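Local coordinates for protein hyaluronidase (Thermobaculum terrenum, PDB 5DIY) that probably hydrolyses O-linked N-acetylglucosamine from modified proteins, as a glycoside hydrolase of family 84, at residues 11-16 against 256-261; 191-196 against 221-226; 37-42 against 79-84. One frame throughout, in Å; residues are numbered along the deposited sequence.

Contact 1 of 3, residues 11-16 against 256-261; sequences EGFYGK and ANPMAL. With NAG (2-acetamido-2-deoxy-beta-D-glucopyranose), chain E.
The side-chain amide of Asn257 faces the backbone of Gly12 and Phe13, and its plane lies only 14° from that of the Phe13 ring, although the two side chains run at a slant to each other. Its two ends serve different partners. OD1 accepts the N-H of Gly12, with N and OD1 3.1 Å apart; the donor stands 46° out of the carbonyl plane and so meets the amide from above rather than on a lone pair. ND2 reaches the sugar and comes within 3.1 Å of O4 of NAG. Gly12 completes this corner with its carbonyl, whose O takes the hydroxyl of NAG O3 at 2.6 Å, so one short piece of backbone both fixes the amide and holds the ligand. Both segments are loops that follow barrel strands, 6-11 and 251-256, the first and last of an eight-stranded TIM barrel, and they meet the O3 and O4 end of the sugar at the C-terminal rim where this fold carries its active site. Asp228, Asp119 and Lys43 also hydrogen-bond the sugar, and Asp228 takes the N-H of Tyr14 as well. Phe13 packs along the other loop. Its CG sits between the backbone N and the carbonyl carbon (chi1 52°), which swings the ring over residues 258-260. CD2 approaches Pro258 O to 3.2 Å, Asn257 OD1 lies at the ring edge near its plane, and one face is covered toward the rim by Ala260 CA. The methyl CB of Ala260 lies 3.8 Å from Phe13 CE1, while Trp18, farther along the first loop, also meets the ring. Farther out, a water lies 2.6 Å from Lys16 O and 2.7 Å from Ala260 O, bridging the two backbones beyond the phenyl ring.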
loop_
_atom_site.group_PDB
_atom_site.type_symbol
_atom_site.label_atom_id
_atom_site.label_comp_id
_atom_site.label_asym_id
_atom_site.label_seq_id
_atom_site.Cartn_x
_atom_site.Cartn_y
_atom_site.Cartn_z
ATOM N N GLU C 11 -9.339 -2.573 7.856
ATOM C CA GLU C 11 -9.925 -2.097 6.608
ATOM C C GLU C 11 -10.150 -0.598 6.787
ATOM O O GLU C 11 -11.242 -0.175 7.136
ATOM C CB GLU C 11 -11.223 -2.836 6.259
ATOM C CG GLU C 11 -11.767 -2.418 4.894
ATOM C CD GLU C 11 -13.022 -3.155 4.459
ATOM O OE1 GLU C 11 -13.382 -4.197 5.052
ATOM O OE2 GLU C 11 -13.663 -2.673 3.496
ATOM N N GLY C 12 -9.088 0.178 6.563
ATOM C CA GLY C 12 -9.067 1.625 6.828
ATOM C C GLY C 12 -8.630 2.483 5.652
ATOM O O GLY C 12 -8.218 3.631 5.828
ATOM N N PHE C 13 -8.754 1.939 4.448
ATOM C CA PHE C 13 -8.262 2.600 3.237
ATOM C C PHE C 13 -9.353 3.458 2.602
ATOM O O PHE C 13 -10.525 3.335 2.954
ATOM C CB PHE C 13 -7.702 1.576 2.233
ATOM C CG PHE C 13 -8.640 0.438 1.920
ATOM C CD1 PHE C 13 -9.741 0.630 1.095
ATOM C CD2 PHE C 13 -8.433 -0.821 2.471
ATOM C CE1 PHE C 13 -10.615 -0.408 0.828
ATOM C CE2 PHE C 13 -9.300 -1.864 2.203
ATOM C CZ PHE C 13 -10.392 -1.657 1.383
ATOM N N TYR C 14 -8.938 4.345 1.701
ATOM C CA TYR C 14 -9.839 5.051 0.791
ATOM C C TYR C 14 -10.015 4.179 -0.454
ATOM O O TYR C 14 -9.155 3.351 -0.772
ATOM C CB TYR C 14 -9.267 6.413 0.373
ATOM C CG TYR C 14 -9.126 7.453 1.478
ATOM C CD1 TYR C 14 -8.017 7.460 2.325
ATOM C CD2 TYR C 14 -10.089 8.458 1.651
ATOM C CE1 TYR C 14 -7.879 8.423 3.325
ATOM C CE2 TYR C 14 -9.961 9.425 2.645
ATOM C CZ TYR C 14 -8.859 9.403 3.480
ATOM O OH TYR C 14 -8.726 10.363 4.461
ATOM N N GLY C 15 -11.100 4.411 -1.183
ATOM C CA GLY C 15 -11.480 3.584 -2.332
ATOM C C GLY C 15 -12.591 2.608 -2.015
ATOM O O GLY C 15 -13.167 2.632 -0.933
ATOM N N LYS C 16 -12.873 1.735 -2.974
ATOM C CA LYS C 16 -13.998 0.798 -2.911
ATOM C C LYS C 16 -13.872 -0.136 -1.710
ATOM O O LYS C 16 -12.915 -0.905 -1.642
ATOM C CB LYS C 16 -14.055 -0.029 -4.206
ATOM C CG LYS C 16 -15.276 -0.923 -4.348
ATOM C CD LYS C 16 -15.094 -1.902 -5.496
ATOM C CE LYS C 16 -16.311 -2.789 -5.663
ATOM N NZ LYS C 16 -16.546 -3.649 -4.473
ATOM N N ALA C 256 -2.414 -4.051 9.811
ATOM C CA ALA C 256 -2.017 -3.725 8.440
ATOM C C ALA C 256 -3.208 -3.163 7.681
ATOM O O ALA C 256 -4.264 -3.794 7.646
ATOM C CB ALA C 256 -1.487 -4.961 7.734
ATOM N N ASN C 257 -3.048 -1.978 7.094
ATOM C CA ASN C 257 -4.037 -1.442 6.159
ATOM C C ASN C 257 -3.774 -2.018 4.750
ATOM O O ASN C 257 -2.757 -1.683 4.128
ATOM C CB ASN C 257 -4.005 0.096 6.140
ATOM C CG ASN C 257 -5.262 0.710 5.533
ATOM O OD1 ASN C 257 -6.247 0.023 5.272
ATOM N ND2 ASN C 257 -5.234 2.010 5.308
ATOM N N PRO C 258 -4.676 -2.887 4.247
ATOM C CA PRO C 258 -4.429 -3.570 2.977
ATOM C C PRO C 258 -4.909 -2.805 1.748
ATOM O O PRO C 258 -5.407 -1.686 1.855
ATOM C CB PRO C 258 -5.218 -4.870 3.144
ATOM C CG PRO C 258 -6.376 -4.477 3.999
ATOM C CD PRO C 258 -5.977 -3.287 4.813
ATOM N N MET C 259 -4.749 -3.416 0.579
ATOM C CA MET C 259 -5.248 -2.833 -0.664
ATOM C C MET C 259 -6.752 -3.047 -0.775
ATOM O O MET C 259 -7.303 -3.999 -0.206
ATOM C CB MET C 259 -4.553 -3.465 -1.876
ATOM C CG MET C 259 -3.042 -3.281 -1.895
ATOM S SD MET C 259 -2.277 -3.913 -3.400
ATOM C CE MET C 259 -2.172 -5.649 -2.999
ATOM N N ALA C 260 -7.406 -2.178 -1.538
ATOM C CA ALA C 260 -8.801 -2.412 -1.952
ATOM C C ALA C 260 -8.963 -3.684 -2.824
ATOM O O ALA C 260 -10.087 -4.107 -3.080
ATOM C CB ALA C 260 -9.348 -1.194 -2.677
ATOM N N LEU C 261 -7.845 -4.242 -3.303
ATOM C CA LEU C 261 -7.766 -5.590 -3.880
ATOM C C LEU C 261 -7.495 -6.632 -2.782
ATOM O O LEU C 261 -6.339 -6.809 -2.377
ATOM C CB LEU C 261 -6.629 -5.639 -4.916
ATOM C CG LEU C 261 -6.649 -4.608 -6.040
ATOM C CD1 LEU C 261 -5.416 -4.775 -6.912
ATOM C CD2 LEU C 261 -7.919 -4.735 -6.859
HETATM C C1 NAG E . -3.953 8.061 5.633
HETATM C C2 NAG E . -5.200 7.417 6.272
HETATM C C3 NAG E . -5.562 6.044 5.700
HETATM C C4 NAG E . -5.032 5.901 4.283
HETATM C C5 NAG E . -3.515 5.990 4.325
HETATM C C6 NAG E . -2.868 5.869 2.936
HETATM C C7 NAG E . -4.142 6.735 8.403
HETATM C C8 NAG E . -4.254 6.826 9.899
HETATM N N2 NAG E . -5.095 7.378 7.727
HETATM O O3 NAG E . -6.986 5.893 5.722
HETATM O O4 NAG E . -5.390 4.627 3.747
HETATM O O5 NAG E . -3.040 7.160 4.997
HETATM O O6 NAG E . -3.409 6.811 2.007
HETATM O O7 NAG E . -3.231 6.121 7.861
HETATM O O HOH W 1 -12.678 -3.402 -2.487
#

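Contact 2 of 3, residues 191-196 against 221-226; sequences FWTGPN and WDNYPV. With NAG (2-acetamido-2-deoxy-beta-D-glucopyranose), chain E.
The indole of Trp221 lies under the acetamido methyl of NAG, whose C8 stands 3.4 Å above one face and over its centre, and it turns an edge to the face of Phe191. This T-shaped pair has centroids 5.1 Å apart and planes at 69°, with Trp221 CE3 3.6 Å from Phe191 CD2. It joins neighbouring parallel strands of the TIM barrel, 189-192 and 218-222, the two strands of a beta-alpha-beta crossover through helix 204-214, at the end that holds the sugar. Trp221 extends from its strand to the N-acetyl group because chi1, at -180°, points CG directly away from the backbone N, and its ring also meets that of Phe117. Thr193 adds its methyl, CG2 lying 3.9 Å from Trp221 CB and oblique to the indole. The backbones are linked by Trp221 N donating to Trp192 O at 2.9 Å, and one residue on by a CA-H...O contact from Thr193 to Trp221 O. A water sits within hydrogen-bonding distance of Thr193 O and Asp222 OD1 and accepts from Asn223 N; the same carboxylate pairs with Arg243. The hydroxyl of Thr193 turns to its own loop, OG1 donating to Asn196 O at 2.9 Å from 29° outside the carbonyl plane.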
loop_
_atom_site.group_PDB
_atom_site.type_symbol
_atom_site.label_atom_id
_atom_site.label_comp_id
_atom_site.label_asym_id
_atom_site.label_seq_id
_atom_site.Cartn_x
_atom_site.Cartn_y
_atom_site.Cartn_z
ATOM N N PHE C 191 -3.091 4.715 18.066
ATOM C CA PHE C 191 -2.495 4.335 16.782
ATOM C C PHE C 191 -1.330 5.241 16.396
ATOM O O PHE C 191 -1.223 6.385 16.847
ATOM C CB PHE C 191 -3.537 4.361 15.648
ATOM C CG PHE C 191 -4.235 3.047 15.405
ATOM C CD1 PHE C 191 -3.506 1.880 15.205
ATOM C CD2 PHE C 191 -5.621 2.992 15.303
ATOM C CE1 PHE C 191 -4.140 0.680 14.948
ATOM C CE2 PHE C 191 -6.264 1.792 15.043
ATOM C CZ PHE C 191 -5.517 0.634 14.868
ATOM N N TRP C 192 -0.484 4.716 15.519
ATOM C CA TRP C 192 0.671 5.429 15.002
ATOM C C TRP C 192 1.143 4.699 13.740
ATOM O O TRP C 192 1.182 3.468 13.722
ATOM C CB TRP C 192 1.765 5.432 16.071
ATOM C CG TRP C 192 2.967 6.189 15.699
ATOM C CD1 TRP C 192 4.140 5.675 15.254
ATOM C CD2 TRP C 192 3.131 7.604 15.736
ATOM N NE1 TRP C 192 5.028 6.683 14.997
ATOM C CE2 TRP C 192 4.436 7.882 15.283
ATOM C CE3 TRP C 192 2.300 8.668 16.094
ATOM C CZ2 TRP C 192 4.935 9.180 15.194
ATOM C CZ3 TRP C 192 2.798 9.962 16.002
ATOM C CH2 TRP C 192 4.101 10.204 15.560
ATOM N N THR C 193 1.496 5.442 12.694
ATOM C CA THR C 193 1.871 4.837 11.399
ATOM C C THR C 193 3.376 4.790 11.131
ATOM O O THR C 193 3.809 4.095 10.216
ATOM C CB THR C 193 1.131 5.497 10.195
ATOM O OG1 THR C 193 1.680 6.790 9.912
ATOM C CG2 THR C 193 -0.366 5.642 10.476
ATOM N N GLY C 194 4.164 5.520 11.919
ATOM C CA GLY C 194 5.629 5.441 11.885
ATOM C C GLY C 194 6.213 6.771 11.453
ATOM O O GLY C 194 5.553 7.791 11.592
ATOM N N PRO C 195 7.458 6.781 10.937
ATOM C CA PRO C 195 8.045 8.056 10.481
ATOM C C PRO C 195 7.279 8.757 9.349
ATOM O O PRO C 195 7.315 9.976 9.265
ATOM C CB PRO C 195 9.453 7.656 10.021
ATOM C CG PRO C 195 9.759 6.425 10.799
ATOM C CD PRO C 195 8.453 5.693 10.935
ATOM N N ASN C 196 6.599 7.988 8.499
ATOM C CA ASN C 196 5.783 8.526 7.398
ATOM C C ASN C 196 4.378 7.952 7.473
ATOM O O ASN C 196 4.096 7.106 8.332
ATOM C CB ASN C 196 6.417 8.169 6.047
ATOM C CG ASN C 196 7.898 8.505 5.993
ATOM O OD1 ASN C 196 8.271 9.673 5.864
ATOM N ND2 ASN C 196 8.748 7.486 6.095
ATOM N N TRP C 221 -0.642 1.274 13.197
ATOM C CA TRP C 221 -1.470 1.289 11.997
ATOM C C TRP C 221 -0.442 1.292 10.880
ATOM O O TRP C 221 0.094 2.336 10.540
ATOM C CB TRP C 221 -2.326 2.567 11.965
ATOM C CG TRP C 221 -3.256 2.742 10.787
ATOM C CD1 TRP C 221 -3.028 2.404 9.478
ATOM C CD2 TRP C 221 -4.557 3.339 10.819
ATOM N NE1 TRP C 221 -4.109 2.739 8.710
ATOM C CE2 TRP C 221 -5.061 3.316 9.501
ATOM C CE3 TRP C 221 -5.349 3.883 11.837
ATOM C CZ2 TRP C 221 -6.322 3.815 9.171
ATOM C CZ3 TRP C 221 -6.602 4.386 11.510
ATOM C CH2 TRP C 221 -7.077 4.345 10.185
ATOM N N ASP C 222 -0.151 0.127 10.315
ATOM C CA ASP C 222 0.914 0.028 9.329
ATOM C C ASP C 222 0.306 0.101 7.931
ATOM O O ASP C 222 -0.445 -0.792 7.526
ATOM C CB ASP C 222 1.720 -1.258 9.530
ATOM C CG ASP C 222 3.157 -1.133 9.047
ATOM O OD1 ASP C 222 3.501 -0.131 8.384
ATOM O OD2 ASP C 222 3.967 -2.037 9.348
ATOM N N ASN C 223 0.627 1.168 7.204
ATOM C CA ASN C 223 0.044 1.432 5.890
ATOM C C ASN C 223 0.802 0.709 4.786
ATOM O O ASN C 223 1.443 1.328 3.932
ATOM C CB ASN C 223 -0.006 2.943 5.608
ATOM C CG ASN C 223 -1.106 3.651 6.368
ATOM O OD1 ASN C 223 -0.852 4.594 7.110
ATOM N ND2 ASN C 223 -2.335 3.238 6.151
ATOM N N TYR C 224 0.722 -0.615 4.836
ATOM C CA TYR C 224 1.192 -1.497 3.784
ATOM C C TYR C 224 0.347 -2.776 3.925
ATOM O O TYR C 224 0.194 -3.257 5.055
ATOM C CB TYR C 224 2.695 -1.810 3.930
ATOM C CG TYR C 224 3.195 -2.616 2.757
ATOM C CD1 TYR C 224 3.565 -1.987 1.558
ATOM C CD2 TYR C 224 3.229 -4.006 2.808
ATOM C CE1 TYR C 224 3.980 -2.729 0.457
ATOM C CE2 TYR C 224 3.656 -4.750 1.721
ATOM C CZ TYR C 224 4.021 -4.109 0.545
ATOM O OH TYR C 224 4.422 -4.865 -0.525
ATOM N N PRO C 225 -0.201 -3.341 2.837
ATOM C CA PRO C 225 0.077 -2.979 1.438
ATOM C C PRO C 225 -0.771 -1.867 0.784
ATOM O O PRO C 225 -0.650 -1.690 -0.416
ATOM C CB PRO C 225 -0.164 -4.311 0.703
ATOM C CG PRO C 225 -1.178 -5.001 1.535
ATOM C CD PRO C 225 -0.760 -4.697 2.942
ATOM N N VAL C 226 -1.591 -1.122 1.533
ATOM C CA VAL C 226 -2.467 -0.083 0.933
ATOM C C VAL C 226 -1.897 0.617 -0.287
ATOM O O VAL C 226 -0.791 1.140 -0.228
ATOM C CB VAL C 226 -2.829 1.122 1.853
ATOM C CG1 VAL C 226 -4.247 1.041 2.331
ATOM C CG2 VAL C 226 -1.828 1.357 2.978
HETATM C C1 NAG E . -3.953 8.061 5.633
HETATM C C2 NAG E . -5.200 7.417 6.272
HETATM C C3 NAG E . -5.562 6.044 5.700
HETATM C C4 NAG E . -5.032 5.901 4.283
HETATM C C5 NAG E . -3.515 5.990 4.325
HETATM C C6 NAG E . -2.868 5.869 2.936
HETATM C C7 NAG E . -4.142 6.735 8.403
HETATM C C8 NAG E . -4.254 6.826 9.899
HETATM N N2 NAG E . -5.095 7.378 7.727
HETATM O O3 NAG E . -6.986 5.893 5.722
HETATM O O4 NAG E . -5.390 4.627 3.747
HETATM O O5 NAG E . -3.040 7.160 4.997
HETATM O O6 NAG E . -3.409 6.811 2.007
HETATM O O7 NAG E . -3.231 6.121 7.861
HETATM O O HOH W 2 3.080 2.533 7.877
#

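Contact 3 of 3, residues 37-42 against 79-84; sequences AYIYAP and TFAISP
Tyr40 and Phe80 lie side by side on neighbouring strands, their side chains pointing the same way. From Tyr40, CB starts 3.8 Å from Thr79 O, which also accepts the backbone N-H of Tyr40. A fully extended first torsion (chi1 -179°) carries the ring off the sheet; CD2 then meets Phe80 CD1 at 4.1 Å, obliquely. Pro42 CD sits 3.5 Å above the centre of one ring face, and Phe64 of helix 58-73 makes an edge-to-face contact with the ring. At the tip, OH is hydrogen-bonded to Asp45. The other side of the sheet carries Ile39 and Thr79, with Ile39 CG1 3.7 Å from Thr79 CB, while CG2 of the same isoleucine packs on the methyl of Ala81. Phe117 covers Ile39 and Ala81 here, and Thr79 OG1 bonds to Ser113. Between the two layers, the backbones bond in parallel register: Thr79 N donates to Tyr38 O and Tyr40 N to Thr79 O, both nearly straight, so Tyr38 and Tyr40 straddle Thr79. Ala81 N closes the series on Tyr40 O at 3.0 Å. The strand axes are inclined by 29°. Such twisted, parallel pairing of strands 37-40 and 77-82, linked through helix 58-73 with aromatic side chains turned to the helices and smaller ones to the interior, is that of a beta-alpha-beta unit in a TIM barrel.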
loop_
_atom_site.group_PDB
_atom_site.type_symbol
_atom_site.label_atom_id
_atom_site.label_comp_id
_atom_site.label_asym_id
_atom_site.label_seq_id
_atom_site.Cartn_x
_atom_site.Cartn_y
_atom_site.Cartn_z
ATOM N N ALA C 37 -7.393 -10.099 14.862
ATOM C CA ALA C 37 -8.015 -8.794 15.084
ATOM C C ALA C 37 -8.371 -8.101 13.779
ATOM O O ALA C 37 -7.545 -8.021 12.875
ATOM C CB ALA C 37 -7.080 -7.918 15.904
ATOM N N TYR C 38 -9.601 -7.594 13.694
ATOM C CA TYR C 38 -10.073 -6.861 12.527
ATOM C C TYR C 38 -10.719 -5.565 12.962
ATOM O O TYR C 38 -11.544 -5.574 13.873
ATOM C CB TYR C 38 -11.086 -7.697 11.749
ATOM C CG TYR C 38 -11.828 -6.941 10.674
ATOM C CD1 TYR C 38 -11.231 -6.682 9.437
ATOM C CD2 TYR C 38 -13.138 -6.498 10.880
ATOM C CE1 TYR C 38 -11.913 -5.997 8.444
ATOM C CE2 TYR C 38 -13.820 -5.800 9.895
ATOM C CZ TYR C 38 -13.209 -5.562 8.677
ATOM O OH TYR C 38 -13.893 -4.883 7.698
ATOM N N ILE C 39 -10.364 -4.463 12.296
ATOM C CA ILE C 39 -11.027 -3.179 12.505
ATOM C C ILE C 39 -11.817 -2.786 11.257
ATOM O O ILE C 39 -11.261 -2.699 10.151
ATOM C CB ILE C 39 -10.036 -2.050 12.869
ATOM C CG1 ILE C 39 -9.417 -2.309 14.247
ATOM C CG2 ILE C 39 -10.743 -0.693 12.887
ATOM C CD1 ILE C 39 -8.140 -1.542 14.510
ATOM N N TYR C 40 -13.108 -2.532 11.450
ATOM C CA TYR C 40 -13.962 -1.995 10.399
ATOM C C TYR C 40 -13.821 -0.479 10.368
ATOM O O TYR C 40 -14.246 0.196 11.307
ATOM C CB TYR C 40 -15.423 -2.380 10.638
ATOM C CG TYR C 40 -16.335 -1.864 9.570
ATOM C CD1 TYR C 40 -16.558 -2.599 8.414
ATOM C CD2 TYR C 40 -16.958 -0.619 9.693
ATOM C CE1 TYR C 40 -17.388 -2.123 7.414
ATOM C CE2 TYR C 40 -17.790 -0.136 8.695
ATOM C CZ TYR C 40 -18.001 -0.899 7.557
ATOM O OH TYR C 40 -18.819 -0.439 6.554
ATOM N N ALA C 41 -13.220 0.054 9.298
ATOM C CA ALA C 41 -13.059 1.503 9.140
ATOM C C ALA C 41 -12.888 2.005 7.691
ATOM O O ALA C 41 -12.050 2.871 7.446
ATOM C CB ALA C 41 -11.874 1.966 9.986
ATOM N N PRO C 42 -13.677 1.480 6.726
ATOM C CA PRO C 42 -13.494 1.961 5.354
ATOM C C PRO C 42 -13.875 3.430 5.220
ATOM O O PRO C 42 -14.973 3.819 5.626
ATOM C CB PRO C 42 -14.426 1.064 4.529
ATOM C CG PRO C 42 -15.453 0.596 5.494
ATOM C CD PRO C 42 -14.742 0.463 6.808
ATOM N N THR C 79 -13.529 -5.066 15.804
ATOM C CA THR C 79 -13.616 -3.695 16.295
ATOM C C THR C 79 -14.383 -2.848 15.290
ATOM O O THR C 79 -14.052 -2.830 14.106
ATOM C CB THR C 79 -12.212 -3.097 16.511
ATOM O OG1 THR C 79 -11.535 -3.834 17.535
ATOM C CG2 THR C 79 -12.272 -1.614 16.918
ATOM N N PHE C 80 -15.411 -2.154 15.772
ATOM C CA PHE C 80 -16.135 -1.180 14.974
ATOM C C PHE C 80 -15.484 0.168 15.213
ATOM O O PHE C 80 -15.381 0.601 16.364
ATOM C CB PHE C 80 -17.614 -1.113 15.368
ATOM C CG PHE C 80 -18.368 -0.018 14.665
ATOM C CD1 PHE C 80 -18.791 -0.183 13.354
ATOM C CD2 PHE C 80 -18.611 1.196 15.297
ATOM C CE1 PHE C 80 -19.460 0.836 12.689
ATOM C CE2 PHE C 80 -19.282 2.216 14.642
ATOM C CZ PHE C 80 -19.708 2.038 13.339
ATOM N N ALA C 81 -15.053 0.836 14.145
ATOM C CA ALA C 81 -14.512 2.188 14.262
ATOM C C ALA C 81 -15.454 3.242 13.691
ATOM O O ALA C 81 -16.245 2.967 12.787
ATOM C CB ALA C 81 -13.148 2.285 13.605
ATOM N N ILE C 82 -15.340 4.449 14.240
ATOM C CA ILE C 82 -16.106 5.620 13.829
ATOM C C ILE C 82 -15.120 6.801 13.737
ATOM O O ILE C 82 -14.149 6.860 14.493
ATOM C CB ILE C 82 -17.280 5.883 14.823
ATOM C CG1 ILE C 82 -18.249 6.952 14.300
ATOM C CG2 ILE C 82 -16.787 6.233 16.225
ATOM C CD1 ILE C 82 -19.215 6.430 13.256
ATOM N N SER C 83 -15.360 7.708 12.790
ATOM C CA SER C 83 -14.495 8.857 12.540
ATOM C C SER C 83 -15.342 10.133 12.524
ATOM O O SER C 83 -15.843 10.527 11.468
ATOM C CB SER C 83 -13.757 8.682 11.213
ATOM O OG SER C 83 -12.986 7.496 11.227
ATOM N N PRO C 84 -15.526 10.770 13.703
ATOM C CA PRO C 84 -16.409 11.926 13.847
ATOM C C PRO C 84 -15.739 13.302 13.741
ATOM O O PRO C 84 -16.436 14.321 13.820
ATOM C CB PRO C 84 -16.953 11.735 15.263
ATOM C CG PRO C 84 -15.782 11.187 16.004
ATOM C CD PRO C 84 -15.032 10.318 15.022
HETATM O O HOH W 3 -9.854 -5.690 16.561
#

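Overall arrangement
From the N terminus, strand 6-11 leads into the first half of contact 1, whose partner arrives only after the last barrel strand, so contact 1 closes a loop of about 240 residues around nearly the whole barrel. Nested inside it are contact 3, which closes first and pairs the second and third strands, and contact 2, which follows in series and pairs the sixth and seventh. Glu11 bonds to Ile39 and Tyr38, tying contact 1 to contact 3, while Asn257 meets Asp222 and Val226, tying it to contact 2. Contacts 2 and 3 touch across the interior through Phe191 and Ile39. Contacts 1 and 2 both reach the sugar.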